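Long-range contacts in protein yxeP (Bacillus subtilis, PDB 1YSJ), which probably catalyses the metal-dependent deacetylation of N-acetylcysteine to cysteine and acetate, a step in the pathway that degrades S-(2-succino)cysteine for its sulfur: residues Q50-T55 against L75-I80; E65-L70 against A81-R86; A93-I98 against R150-P155. The protein carries 1 engineered substitution. All coordinates share one frame; numbering follows the deposited sequence.

In the fold
All three contacts lie in the domain built on the mixed sheet, where strand 148-154 runs between strands 79-84 and 91-97. Interaction 3 is the buried one: parallel strands joined by regular backbone bonds, its C-terminal end reaching the nickel site. Interactions 1 and 2 are partly buried and share strand 79-84, interaction 1 at its first residues and interaction 2 along the rest. In interaction 1 side-chain hydroxyls and a carboxylate tie a helix start to the loop entering that strand, whereas interaction 2 adds a short edge strand with one direct backbone bond, waters and aliphatic packing. The Glu82–Arg150 salt bridge connects interactions 2 and 3.

Interaction 1. Residues Q50-T55 against L75-I80; sequences QEVETT and LKTGVI. Engineered in segment 75-80: Gly78 (natural residue Ala).
Thr55 and Glu51 carry the polar half of this contact, each meeting the loop that leads into strand 79-84. The hydroxyl of Thr55 is held on two sides: its OG1 accepts the backbone N-H of Gly78 at 2.8 Å, nearly straight at 171°, and donates to Glu51 O at 2.6 Å. A threonine suits this spot because one small hydroxyl can both donate and accept a hydrogen bond. With OG1 beside its own backbone N (chi1 -63°), it can turn back to the carbonyl one helical turn earlier while still facing the loop. Glu51 O also accepts the backbone N-H of Thr55, so two donors from a single residue grip it. The second polar link is made by side chains alone: Thr77 OG1 donates to Glu51 OE1 at 2.7 Å, nearly along the C-O axis, the two side chains crossing at about a right angle. The other carboxylate oxygen, OE2, accepts the backbone N-H groups of Phe49 and Ala156.

Glu51 occupies the N-cap position of helix 52-64 and is the centre of an inverse gamma turn. The contact fastens the first turn of this helix to the entry of strand 79-84 in the mixed sheet. The Glu51 side chain lies about 8 Å from those of the nickel ligands Glu158 and His124.

Van der Waals contacts surround these bonds. Thr77 CG2 lies 3.5 Å from Glu51 O. Farther along, the methyl groups Thr55 CG2 and Val79 CG2 meet at 3.7 Å as the two side chains slide past each other in opposite directions. Beta-branched valine sits easily in an extended strand, and its apolar methyls also pack on Ile58 and Leu62 of the same helix. Gly78 is an engineered residue, entering the contact through its backbone.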
ATOM      1  N   GLN A  50     -10.295 -29.582  -7.683  1.00 44.69           N
ATOM      2  CA  GLN A  50     -11.098 -29.662  -8.908  1.00 45.99           C
ATOM      3  C   GLN A  50     -10.660 -30.846  -9.763  1.00 44.50           C
ATOM      4  O   GLN A  50     -10.971 -30.915 -10.959  1.00 44.04           O
ATOM      5  CB  GLN A  50     -10.988 -28.360  -9.714  1.00 45.26           C
ATOM      6  CG  GLN A  50     -11.529 -27.128  -8.992  1.00 48.39           C
ATOM      7  CD  GLN A  50     -11.642 -25.921  -9.906  1.00 53.34           C
ATOM      8  OE1 GLN A  50     -12.450 -25.908 -10.851  1.00 57.98           O
ATOM      9  NE2 GLN A  50     -10.848 -24.886  -9.621  1.00 56.73           N
ATOM     10  N   GLU A  51      -9.946 -31.782  -9.131  1.00 42.71           N
ATOM     11  CA  GLU A  51      -9.373 -32.940  -9.813  1.00 40.60           C
ATOM     12  C   GLU A  51     -10.390 -34.072  -9.955  1.00 40.74           C
ATOM     13  O   GLU A  51     -10.165 -35.191  -9.495  1.00 42.50           O
ATOM     14  CB  GLU A  51      -8.105 -33.434  -9.096  1.00 39.39           C
ATOM     15  CG  GLU A  51      -7.176 -32.339  -8.569  1.00 42.51           C
ATOM     16  CD  GLU A  51      -7.504 -31.896  -7.137  1.00 46.23           C
ATOM     17  OE1 GLU A  51      -8.614 -32.183  -6.642  1.00 45.81           O
ATOM     18  OE2 GLU A  51      -6.646 -31.249  -6.501  1.00 45.57           O
ATOM     19  N   VAL A  52     -11.506 -33.766 -10.604  1.00 41.85           N
ATOM     20  CA  VAL A  52     -12.601 -34.716 -10.796  1.00 41.50           C
ATOM     21  C   VAL A  52     -12.211 -35.826 -11.774  1.00 42.78           C
ATOM     22  O   VAL A  52     -12.355 -37.014 -11.470  1.00 44.78           O
ATOM     23  CB  VAL A  52     -13.897 -33.983 -11.261  1.00 41.88           C
ATOM     24  CG1 VAL A  52     -15.042 -34.970 -11.511  1.00 35.92           C
ATOM     25  CG2 VAL A  52     -14.314 -32.937 -10.221  1.00 38.61           C
ATOM     26  N   GLU A  53     -11.703 -35.431 -12.936  1.00 44.39           N
ATOM     27  CA  GLU A  53     -11.336 -36.375 -13.986  1.00 45.55           C
ATOM     28  C   GLU A  53     -10.064 -37.138 -13.647  1.00 45.48           C
ATOM     29  O   GLU A  53      -9.935 -38.312 -13.993  1.00 46.92           O
ATOM     30  CB  GLU A  53     -11.179 -35.658 -15.333  1.00 46.20           C
ATOM     31  CG  GLU A  53     -12.487 -35.128 -15.925  1.00 48.59           C
ATOM     32  CD  GLU A  53     -13.565 -36.194 -16.035  1.00 54.90           C
ATOM     33  OE1 GLU A  53     -13.301 -37.258 -16.635  1.00 59.43           O
ATOM     34  OE2 GLU A  53     -14.680 -35.964 -15.523  1.00 59.85           O
ATOM     35  N   THR A  54      -9.132 -36.461 -12.979  1.00 45.13           N
ATOM     36  CA  THR A  54      -7.882 -37.068 -12.520  1.00 44.34           C
ATOM     37  C   THR A  54      -8.182 -38.191 -11.517  1.00 43.41           C
ATOM     38  O   THR A  54      -7.656 -39.299 -11.643  1.00 43.84           O
ATOM     39  CB  THR A  54      -6.944 -36.008 -11.894  1.00 44.53           C
ATOM     40  OG1 THR A  54      -6.821 -34.896 -12.791  1.00 46.41           O
ATOM     41  CG2 THR A  54      -5.564 -36.576 -11.617  1.00 38.45           C
ATOM     42  N   THR A  55      -9.047 -37.895 -10.549  1.00 41.78           N
ATOM     43  CA  THR A  55      -9.521 -38.871  -9.570  1.00 42.27           C
ATOM     44  C   THR A  55     -10.192 -40.061 -10.265  1.00 43.27           C
ATOM     45  O   THR A  55      -9.988 -41.214  -9.885  1.00 43.32           O
ATOM     46  CB  THR A  55     -10.499 -38.207  -8.583  1.00 41.65           C
ATOM     47  OG1 THR A  55      -9.808 -37.188  -7.855  1.00 44.71           O
ATOM     48  CG2 THR A  55     -11.086 -39.212  -7.607  1.00 38.39           C
ATOM     49  N   LEU A  75     -13.532 -37.378   0.929  1.00 47.85           N
ATOM     50  CA  LEU A  75     -12.618 -36.920  -0.120  1.00 47.33           C
ATOM     51  C   LEU A  75     -13.288 -36.964  -1.485  1.00 47.42           C
ATOM     52  O   LEU A  75     -13.305 -38.011  -2.136  1.00 48.60           O
ATOM     53  CB  LEU A  75     -11.330 -37.754  -0.144  1.00 45.72           C
ATOM     54  CG  LEU A  75     -10.264 -37.499   0.921  1.00 48.92           C
ATOM     55  CD1 LEU A  75      -9.130 -38.507   0.763  1.00 49.90           C
ATOM     56  CD2 LEU A  75      -9.722 -36.071   0.852  1.00 46.80           C
ATOM     57  N   LYS A  76     -13.832 -35.824  -1.908  1.00 47.53           N
ATOM     58  CA  LYS A  76     -14.499 -35.697  -3.208  1.00 49.00           C
ATOM     59  C   LYS A  76     -13.508 -35.992  -4.327  1.00 48.46           C
ATOM     60  O   LYS A  76     -13.800 -36.767  -5.241  1.00 49.54           O
ATOM     61  CB  LYS A  76     -15.098 -34.298  -3.403  1.00 49.97           C
ATOM     62  CG  LYS A  76     -15.755 -33.667  -2.161  1.00 59.28           C
ATOM     63  CD  LYS A  76     -14.852 -32.609  -1.497  1.00 64.38           C
ATOM     64  CE  LYS A  76     -13.891 -33.222  -0.490  1.00 63.96           C
ATOM     65  NZ  LYS A  76     -12.632 -32.446  -0.283  1.00 70.16           N
ATOM     66  N   THR A  77     -12.336 -35.367  -4.246  1.00 46.36           N
ATOM     67  CA  THR A  77     -11.239 -35.668  -5.160  1.00 45.49           C
ATOM     68  C   THR A  77     -10.088 -36.290  -4.380  1.00 44.41           C
ATOM     69  O   THR A  77      -9.908 -36.024  -3.190  1.00 44.31           O
ATOM     70  CB  THR A  77     -10.750 -34.416  -5.928  1.00 45.27           C
ATOM     71  OG1 THR A  77     -10.271 -33.441  -4.996  1.00 45.88           O
ATOM     72  CG2 THR A  77     -11.876 -33.800  -6.759  1.00 44.45           C
ATOM     73  N   GLY A  78      -9.307 -37.118  -5.055  1.00 44.01           N
ATOM     74  CA  GLY A  78      -8.240 -37.853  -4.392  1.00 43.45           C
ATOM     75  C   GLY A  78      -8.640 -39.304  -4.260  1.00 43.53           C
ATOM     76  O   GLY A  78      -9.828 -39.626  -4.187  1.00 41.80           O
ATOM     77  N   VAL A  79      -7.643 -40.183  -4.241  1.00 43.66           N
ATOM     78  CA  VAL A  79      -7.881 -41.621  -4.243  1.00 42.12           C
ATOM     79  C   VAL A  79      -7.028 -42.264  -3.167  1.00 42.99           C
ATOM     80  O   VAL A  79      -5.835 -41.969  -3.046  1.00 41.86           O
ATOM     81  CB  VAL A  79      -7.559 -42.255  -5.635  1.00 42.56           C
ATOM     82  CG1 VAL A  79      -7.861 -43.747  -5.647  1.00 40.45           C
ATOM     83  CG2 VAL A  79      -8.334 -41.563  -6.743  1.00 38.05           C
ATOM     84  N   ILE A  80      -7.655 -43.132  -2.378  1.00 43.96           N
ATOM     85  CA  ILE A  80      -6.954 -43.924  -1.379  1.00 41.98           C
ATOM     86  C   ILE A  80      -7.063 -45.388  -1.776  1.00 42.33           C
ATOM     87  O   ILE A  80      -8.160 -45.922  -1.929  1.00 42.51           O
ATOM     88  CB  ILE A  80      -7.517 -43.712   0.057  1.00 43.56           C
ATOM     89  CG1 ILE A  80      -7.775 -42.219   0.353  1.00 43.51           C
ATOM     90  CG2 ILE A  80      -6.600 -44.365   1.108  1.00 38.37           C
ATOM     91  CD1 ILE A  80      -6.533 -41.298   0.315  1.00 43.69           C
TER

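Interaction 2. Residues E65-L70 against A81-R86; sequences EQIEIL and AEIKGR
Glu82 O is approached by two waters: the first donates to it at 2.7 Å and also accepts the backbone N-H of Glu68, whereas the second, weakly bound to Glu82 O, donates to Glu68 OE1 at 2.6 Å. The segments belong to the beta hairpin of strands 68-69 and 79-84, which brings a short, weakly bonded strand to one edge of the mixed sheet. Their direct backbone bond runs from Glu82 N to Glu68 O, 3.0 Å long with an angle of 153° at the hydrogen. Next to it, Ile69 and Ala81 form an antiparallel non-hydrogen-bonded pair, their CA atoms 4.2 Å apart; the small Ala81 CB leaves room for Ile67 CG2 and Ile69 CG1, both close to it.

Toward helix 124-139 the packing is aliphatic: Ile67 CG2 reaches Ile83 CG1 at 3.8 Å, and both isoleucines also pack on Ala135 of that helix, a setting that suits their branched, apolar chains. On the other face, Leu70 lies across the stem of Glu82, its CD1 3.8 Å from Glu82 CB.

Glutamate suits position 82 because its long stem packs on leucine while its carboxylate serves two cations. With CG anti to the backbone N (chi1 -176°), the chain extends to Arg150, whose NE forms a salt bridge with OE1. The other oxygen, Glu82 OE2, is met nearly head-on by Lys84 NZ at 2.8 Å.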
ATOM      1  N   GLU A  65      -5.997 -53.305 -12.474  1.00 52.05           N
ATOM      2  CA  GLU A  65      -5.084 -54.312 -11.951  1.00 51.98           C
ATOM      3  C   GLU A  65      -5.552 -54.889 -10.619  1.00 51.51           C
ATOM      4  O   GLU A  65      -4.768 -55.488  -9.883  1.00 51.54           O
ATOM      5  CB  GLU A  65      -3.661 -53.749 -11.856  1.00 52.44           C
ATOM      6  CG  GLU A  65      -3.028 -53.414 -13.217  1.00 56.82           C
ATOM      7  CD  GLU A  65      -3.158 -54.546 -14.240  1.00 60.82           C
ATOM      8  OE1 GLU A  65      -2.730 -55.685 -13.944  1.00 61.84           O
ATOM      9  OE2 GLU A  65      -3.688 -54.295 -15.345  1.00 60.41           O
ATOM     10  N   GLN A  66      -6.844 -54.713 -10.333  1.00 51.88           N
ATOM     11  CA  GLN A  66      -7.507 -55.268  -9.140  1.00 51.31           C
ATOM     12  C   GLN A  66      -6.869 -54.836  -7.816  1.00 50.31           C
ATOM     13  O   GLN A  66      -6.764 -55.620  -6.868  1.00 50.99           O
ATOM     14  CB  GLN A  66      -7.629 -56.797  -9.230  1.00 51.48           C
ATOM     15  CG  GLN A  66      -8.794 -57.289 -10.091  1.00 53.36           C
ATOM     16  CD  GLN A  66      -8.603 -57.020 -11.576  1.00 54.38           C
ATOM     17  OE1 GLN A  66      -9.512 -56.529 -12.248  1.00 55.31           O
ATOM     18  NE2 GLN A  66      -7.421 -57.341 -12.094  1.00 53.92           N
ATOM     19  N   ILE A  67      -6.443 -53.579  -7.769  1.00 49.14           N
ATOM     20  CA  ILE A  67      -5.938 -52.989  -6.546  1.00 47.86           C
ATOM     21  C   ILE A  67      -7.126 -52.384  -5.808  1.00 48.54           C
ATOM     22  O   ILE A  67      -7.857 -51.570  -6.377  1.00 48.86           O
ATOM     23  CB  ILE A  67      -4.849 -51.927  -6.839  1.00 48.38           C
ATOM     24  CG1 ILE A  67      -3.655 -52.582  -7.556  1.00 46.06           C
ATOM     25  CG2 ILE A  67      -4.421 -51.215  -5.544  1.00 45.11           C
ATOM     26  CD1 ILE A  67      -2.717 -51.608  -8.261  1.00 46.98           C
ATOM     27  N   GLU A  68      -7.325 -52.804  -4.557  1.00 48.01           N
ATOM     28  CA  GLU A  68      -8.442 -52.327  -3.743  1.00 49.31           C
ATOM     29  C   GLU A  68      -8.392 -50.816  -3.541  1.00 48.86           C
ATOM     30  O   GLU A  68      -7.356 -50.254  -3.187  1.00 47.63           O
ATOM     31  CB  GLU A  68      -8.501 -53.047  -2.386  1.00 48.91           C
ATOM     32  CG  GLU A  68      -9.362 -52.326  -1.335  1.00 51.13           C
ATOM     33  CD  GLU A  68      -9.895 -53.227  -0.226  1.00 53.33           C
ATOM     34  OE1 GLU A  68      -9.237 -54.234   0.125  1.00 56.98           O
ATOM     35  OE2 GLU A  68     -10.980 -52.912   0.307  1.00 57.64           O
ATOM     36  N   ILE A  69      -9.525 -50.171  -3.782  1.00 50.65           N
ATOM     37  CA  ILE A  69      -9.671 -48.752  -3.511  1.00 51.67           C
ATOM     38  C   ILE A  69     -10.530 -48.556  -2.265  1.00 52.09           C
ATOM     39  O   ILE A  69     -11.632 -49.103  -2.161  1.00 52.62           O
ATOM     40  CB  ILE A  69     -10.200 -47.991  -4.752  1.00 52.92           C
ATOM     41  CG1 ILE A  69      -9.023 -47.677  -5.680  1.00 53.13           C
ATOM     42  CG2 ILE A  69     -10.913 -46.692  -4.354  1.00 51.08           C
ATOM     43  CD1 ILE A  69      -9.327 -47.829  -7.123  1.00 57.37           C
ATOM     44  N   LEU A  70      -9.990 -47.799  -1.314  1.00 51.79           N
ATOM     45  CA  LEU A  70     -10.684 -47.501  -0.066  1.00 53.46           C
ATOM     46  C   LEU A  70     -11.794 -46.479  -0.271  1.00 53.31           C
ATOM     47  O   LEU A  70     -11.653 -45.527  -1.044  1.00 53.49           O
ATOM     48  CB  LEU A  70      -9.691 -47.027   1.006  1.00 52.60           C
ATOM     49  CG  LEU A  70      -9.078 -48.081   1.943  1.00 54.69           C
ATOM     50  CD1 LEU A  70      -9.003 -49.489   1.338  1.00 56.09           C
ATOM     51  CD2 LEU A  70      -7.709 -47.638   2.445  1.00 54.93           C
ATOM     52  N   ALA A  81      -5.913 -46.025  -1.955  1.00 42.94           N
ATOM     53  CA  ALA A  81      -5.849 -47.428  -2.328  1.00 43.56           C
ATOM     54  C   ALA A  81      -5.025 -48.192  -1.296  1.00 44.25           C
ATOM     55  O   ALA A  81      -4.327 -47.590  -0.478  1.00 42.23           O
ATOM     56  CB  ALA A  81      -5.258 -47.578  -3.732  1.00 43.05           C
ATOM     57  N   GLU A  82      -5.108 -49.519  -1.336  1.00 45.97           N
ATOM     58  CA  GLU A  82      -4.458 -50.355  -0.333  1.00 47.47           C
ATOM     59  C   GLU A  82      -4.039 -51.699  -0.921  1.00 46.70           C
ATOM     60  O   GLU A  82      -4.814 -52.343  -1.628  1.00 47.16           O
ATOM     61  CB  GLU A  82      -5.401 -50.555   0.864  1.00 46.78           C
ATOM     62  CG  GLU A  82      -4.816 -51.322   2.040  1.00 49.34           C
ATOM     63  CD  GLU A  82      -5.644 -51.178   3.315  1.00 52.22           C
ATOM     64  OE1 GLU A  82      -5.616 -50.087   3.927  1.00 55.19           O
ATOM     65  OE2 GLU A  82      -6.308 -52.165   3.715  1.00 54.74           O
ATOM     66  N   ILE A  83      -2.803 -52.103  -0.628  1.00 46.15           N
ATOM     67  CA  ILE A  83      -2.305 -53.436  -0.978  1.00 44.73           C
ATOM     68  C   ILE A  83      -1.824 -54.150   0.279  1.00 45.43           C
ATOM     69  O   ILE A  83      -0.888 -53.701   0.949  1.00 45.40           O
ATOM     70  CB  ILE A  83      -1.185 -53.388  -2.056  1.00 44.49           C
ATOM     71  CG1 ILE A  83      -1.765 -52.921  -3.397  1.00 43.91           C
ATOM     72  CG2 ILE A  83      -0.523 -54.754  -2.221  1.00 40.68           C
ATOM     73  CD1 ILE A  83      -0.746 -52.430  -4.383  1.00 34.11           C
ATOM     74  N   LYS A  84      -2.486 -55.259   0.596  1.00 46.10           N
ATOM     75  CA  LYS A  84      -2.162 -56.050   1.776  1.00 46.76           C
ATOM     76  C   LYS A  84      -1.194 -57.165   1.420  1.00 45.23           C
ATOM     77  O   LYS A  84      -1.340 -57.825   0.391  1.00 44.64           O
ATOM     78  CB  LYS A  84      -3.431 -56.643   2.399  1.00 45.53           C
ATOM     79  CG  LYS A  84      -4.560 -55.640   2.592  1.00 48.24           C
ATOM     80  CD  LYS A  84      -5.841 -56.318   3.065  1.00 49.75           C
ATOM     81  CE  LYS A  84      -6.062 -56.126   4.554  1.00 54.33           C
ATOM     82  NZ  LYS A  84      -6.460 -54.722   4.840  1.00 58.41           N
ATOM     83  N   GLY A  85      -0.199 -57.366   2.277  1.00 45.32           N
ATOM     84  CA  GLY A  85       0.678 -58.526   2.181  1.00 46.39           C
ATOM     85  C   GLY A  85      -0.046 -59.764   2.671  1.00 46.46           C
ATOM     86  O   GLY A  85      -1.231 -59.705   3.014  1.00 46.67           O
ATOM     87  N   ARG A  86       0.660 -60.889   2.708  1.00 47.48           N
ATOM     88  CA  ARG A  86       0.054 -62.160   3.122  1.00 48.08           C
ATOM     89  C   ARG A  86       0.253 -62.447   4.617  1.00 48.93           C
ATOM     90  O   ARG A  86      -0.194 -63.475   5.133  1.00 49.39           O
ATOM     91  CB  ARG A  86       0.555 -63.310   2.237  1.00 47.08           C
ATOM     92  CG  ARG A  86       0.365 -63.071   0.727  1.00 46.08           C
ATOM     93  CD  ARG A  86      -1.088 -62.732   0.353  1.00 43.43           C
ATOM     94  NE  ARG A  86      -1.970 -63.899   0.416  1.00 43.26           N
ATOM     95  CZ  ARG A  86      -3.294 -63.863   0.280  1.00 40.89           C
ATOM     96  NH1 ARG A  86      -3.924 -62.713   0.074  1.00 39.32           N
ATOM     97  NH2 ARG A  86      -3.995 -64.987   0.353  1.00 37.68           N
TER
HETATM   98  O   HOH W   1      -5.468 -54.475  -3.211  1.00 48.56           O
HETATM   99  O   HOH W   2      -6.668 -54.143   0.505  1.00 56.62           O

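Interaction 3. Residues A93-I98 against R150-P155; sequences AIRADI and RFIFQP
Parallel neighbours in the mixed sheet of the metal-binding domain, strands 91-97 and 148-154 lead toward the dinuclear nickel site; the axes of segments 93-97 and 150-154 approach to 4.7 Å. Backbone bonds alternate between them; Ala96 anchors two, its N donating to Ile152 O and its O accepting Gln154 N, both at 2.8 Å.

On the face of Ile94 and Ala96, apolar chains pack against helices 124-139 and 52-64. Alanine leaves room for the Phe153 ring, and Ile98 CG2 lies 3.8 Å from Phe153 CB.

The face of Arg95 and Asp97 is mixed: Ala93 CB packs on Ile152 CD1, with polar groups toward the nickel end. The Asp97 side chain lies about 4 Å from a nickel ion; its OD1 bonds to His127, and its CG lies above one guanidinium face of Arg95, offset toward the rim, a long charge contact without a directed N-H. That flat cation suits a buried place among acids; NH2 forms salt bridges with Glu349 and Asp350. Gln154 OE1, bonded also to Tyr354 OH, lies in the guanidinium plane, but Arg95 NE and NH2, at 3.0 and 3.2 Å from it, stand above one face of its amide.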
ATOM      1  N   ALA A  93       2.367 -45.830   4.411  1.00 41.40           N
ATOM      2  CA  ALA A  93       1.707 -45.067   3.370  1.00 41.99           C
ATOM      3  C   ALA A  93       2.696 -44.509   2.360  1.00 43.03           C
ATOM      4  O   ALA A  93       3.833 -44.192   2.702  1.00 44.91           O
ATOM      5  CB  ALA A  93       0.859 -43.948   3.980  1.00 41.29           C
ATOM      6  N   ILE A  94       2.254 -44.416   1.109  1.00 42.72           N
ATOM      7  CA  ILE A  94       3.030 -43.791   0.047  1.00 44.38           C
ATOM      8  C   ILE A  94       2.162 -42.725  -0.630  1.00 44.01           C
ATOM      9  O   ILE A  94       1.038 -42.994  -1.059  1.00 44.64           O
ATOM     10  CB  ILE A  94       3.564 -44.820  -0.979  1.00 44.33           C
ATOM     11  CG1 ILE A  94       4.509 -45.816  -0.297  1.00 43.04           C
ATOM     12  CG2 ILE A  94       4.287 -44.103  -2.125  1.00 45.68           C
ATOM     13  CD1 ILE A  94       4.926 -46.994  -1.178  1.00 45.69           C
ATOM     14  N   ARG A  95       2.693 -41.515  -0.719  1.00 42.74           N
ATOM     15  CA  ARG A  95       1.895 -40.371  -1.106  1.00 42.68           C
ATOM     16  C   ARG A  95       2.329 -39.766  -2.437  1.00 42.53           C
ATOM     17  O   ARG A  95       3.522 -39.583  -2.688  1.00 44.22           O
ATOM     18  CB  ARG A  95       1.928 -39.328   0.018  1.00 41.00           C
ATOM     19  CG  ARG A  95       1.150 -38.043  -0.238  1.00 40.78           C
ATOM     20  CD  ARG A  95       1.997 -37.021  -0.991  1.00 37.57           C
ATOM     21  NE  ARG A  95       1.596 -35.663  -0.660  1.00 44.40           N
ATOM     22  CZ  ARG A  95       2.346 -34.586  -0.870  1.00 45.64           C
ATOM     23  NH1 ARG A  95       3.545 -34.700  -1.430  1.00 42.53           N
ATOM     24  NH2 ARG A  95       1.890 -33.394  -0.514  1.00 43.92           N
ATOM     25  N   ALA A  96       1.341 -39.464  -3.278  1.00 42.31           N
ATOM     26  CA  ALA A  96       1.528 -38.637  -4.474  1.00 43.35           C
ATOM     27  C   ALA A  96       0.508 -37.495  -4.486  1.00 43.39           C
ATOM     28  O   ALA A  96      -0.614 -37.654  -4.009  1.00 44.62           O
ATOM     29  CB  ALA A  96       1.393 -39.481  -5.738  1.00 41.70           C
ATOM     30  N   ASP A  97       0.904 -36.347  -5.027  1.00 44.71           N
ATOM     31  CA  ASP A  97      -0.003 -35.201  -5.197  1.00 46.40           C
ATOM     32  C   ASP A  97      -0.548 -35.140  -6.620  1.00 45.15           C
ATOM     33  O   ASP A  97       0.166 -35.451  -7.570  1.00 46.40           O
ATOM     34  CB  ASP A  97       0.682 -33.882  -4.810  1.00 47.79           C
ATOM     35  CG  ASP A  97       2.167 -33.853  -5.159  1.00 53.20           C
ATOM     36  OD1 ASP A  97       2.627 -34.664  -5.995  1.00 58.89           O
ATOM     37  OD2 ASP A  97       2.879 -33.007  -4.582  1.00 59.35           O
ATOM     38  N   ILE A  98      -1.814 -34.751  -6.771  1.00 44.65           N
ATOM     39  CA  ILE A  98      -2.495 -34.885  -8.072  1.00 43.29           C
ATOM     40  C   ILE A  98      -2.939 -33.577  -8.763  1.00 44.77           C
ATOM     41  O   ILE A  98      -3.467 -33.621  -9.875  1.00 44.97           O
ATOM     42  CB  ILE A  98      -3.701 -35.880  -7.992  1.00 44.45           C
ATOM     43  CG1 ILE A  98      -4.852 -35.310  -7.142  1.00 43.27           C
ATOM     44  CG2 ILE A  98      -3.242 -37.235  -7.465  1.00 42.39           C
ATOM     45  CD1 ILE A  98      -6.157 -36.106  -7.235  1.00 40.41           C
ATOM     46  N   ARG A 150      -0.651 -48.435   2.124  1.00 42.40           N
ATOM     47  CA  ARG A 150      -1.753 -47.566   1.763  1.00 42.54           C
ATOM     48  C   ARG A 150      -1.244 -46.491   0.795  1.00 42.07           C
ATOM     49  O   ARG A 150      -0.235 -45.836   1.058  1.00 42.85           O
ATOM     50  CB  ARG A 150      -2.346 -46.944   3.021  1.00 42.73           C
ATOM     51  CG  ARG A 150      -3.766 -46.451   2.869  1.00 46.82           C
ATOM     52  CD  ARG A 150      -4.371 -46.155   4.229  1.00 49.23           C
ATOM     53  NE  ARG A 150      -4.734 -47.380   4.935  1.00 46.31           N
ATOM     54  CZ  ARG A 150      -5.086 -47.437   6.219  1.00 52.62           C
ATOM     55  NH1 ARG A 150      -5.111 -46.334   6.961  1.00 45.97           N
ATOM     56  NH2 ARG A 150      -5.408 -48.608   6.763  1.00 50.40           N
ATOM     57  N   PHE A 151      -1.927 -46.336  -0.336  1.00 40.69           N
ATOM     58  CA  PHE A 151      -1.555 -45.325  -1.326  1.00 40.61           C
ATOM     59  C   PHE A 151      -2.467 -44.109  -1.235  1.00 40.27           C
ATOM     60  O   PHE A 151      -3.695 -44.228  -1.229  1.00 41.43           O
ATOM     61  CB  PHE A 151      -1.566 -45.912  -2.743  1.00 39.20           C
ATOM     62  CG  PHE A 151      -0.568 -47.011  -2.940  1.00 39.85           C
ATOM     63  CD1 PHE A 151      -0.886 -48.327  -2.603  1.00 38.21           C
ATOM     64  CD2 PHE A 151       0.696 -46.734  -3.450  1.00 36.15           C
ATOM     65  CE1 PHE A 151       0.039 -49.349  -2.777  1.00 40.60           C
ATOM     66  CE2 PHE A 151       1.628 -47.749  -3.626  1.00 39.12           C
ATOM     67  CZ  PHE A 151       1.301 -49.060  -3.287  1.00 38.78           C
ATOM     68  N   ILE A 152      -1.842 -42.941  -1.163  1.00 39.93           N
ATOM     69  CA  ILE A 152      -2.535 -41.677  -0.988  1.00 40.15           C
ATOM     70  C   ILE A 152      -2.314 -40.805  -2.222  1.00 40.63           C
ATOM     71  O   ILE A 152      -1.197 -40.356  -2.496  1.00 41.43           O
ATOM     72  CB  ILE A 152      -2.046 -40.941   0.297  1.00 39.57           C
ATOM     73  CG1 ILE A 152      -2.325 -41.797   1.534  1.00 39.68           C
ATOM     74  CG2 ILE A 152      -2.698 -39.561   0.432  1.00 37.64           C
ATOM     75  CD1 ILE A 152      -1.594 -41.344   2.781  1.00 46.04           C
ATOM     76  N   PHE A 153      -3.386 -40.593  -2.975  1.00 40.08           N
ATOM     77  CA  PHE A 153      -3.354 -39.675  -4.100  1.00 40.54           C
ATOM     78  C   PHE A 153      -4.074 -38.406  -3.661  1.00 41.20           C
ATOM     79  O   PHE A 153      -5.298 -38.324  -3.667  1.00 40.80           O
ATOM     80  CB  PHE A 153      -3.946 -40.320  -5.362  1.00 39.00           C
ATOM     81  CG  PHE A 153      -3.169 -41.525  -5.839  1.00 38.41           C
ATOM     82  CD1 PHE A 153      -3.484 -42.804  -5.380  1.00 36.67           C
ATOM     83  CD2 PHE A 153      -2.109 -41.378  -6.727  1.00 37.56           C
ATOM     84  CE1 PHE A 153      -2.767 -43.917  -5.803  1.00 36.61           C
ATOM     85  CE2 PHE A 153      -1.377 -42.490  -7.161  1.00 35.97           C
ATOM     86  CZ  PHE A 153      -1.709 -43.762  -6.697  1.00 39.63           C
ATOM     87  N   GLN A 154      -3.273 -37.429  -3.259  1.00 42.71           N
ATOM     88  CA  GLN A 154      -3.735 -36.292  -2.494  1.00 42.81           C
ATOM     89  C   GLN A 154      -4.073 -35.082  -3.364  1.00 44.59           C
ATOM     90  O   GLN A 154      -3.255 -34.653  -4.181  1.00 46.49           O
ATOM     91  CB  GLN A 154      -2.660 -35.914  -1.466  1.00 42.06           C
ATOM     92  CG  GLN A 154      -2.958 -34.645  -0.684  1.00 40.50           C
ATOM     93  CD  GLN A 154      -1.715 -33.958  -0.181  1.00 43.24           C
ATOM     94  OE1 GLN A 154      -0.904 -34.556   0.535  1.00 48.61           O
ATOM     95  NE2 GLN A 154      -1.557 -32.684  -0.538  1.00 40.39           N
ATOM     96  N   PRO A 155      -5.268 -34.498  -3.161  1.00 45.57           N
ATOM     97  CA  PRO A 155      -5.607 -33.272  -3.883  1.00 45.91           C
ATOM     98  C   PRO A 155      -4.966 -32.060  -3.218  1.00 44.69           C
ATOM     99  O   PRO A 155      -4.505 -32.162  -2.084  1.00 44.81           O
ATOM    100  CB  PRO A 155      -7.127 -33.193  -3.722  1.00 45.07           C
ATOM    101  CG  PRO A 155      -7.388 -33.837  -2.396  1.00 44.31           C
ATOM    102  CD  PRO A 155      -6.347 -34.918  -2.243  1.00 44.16           C
TER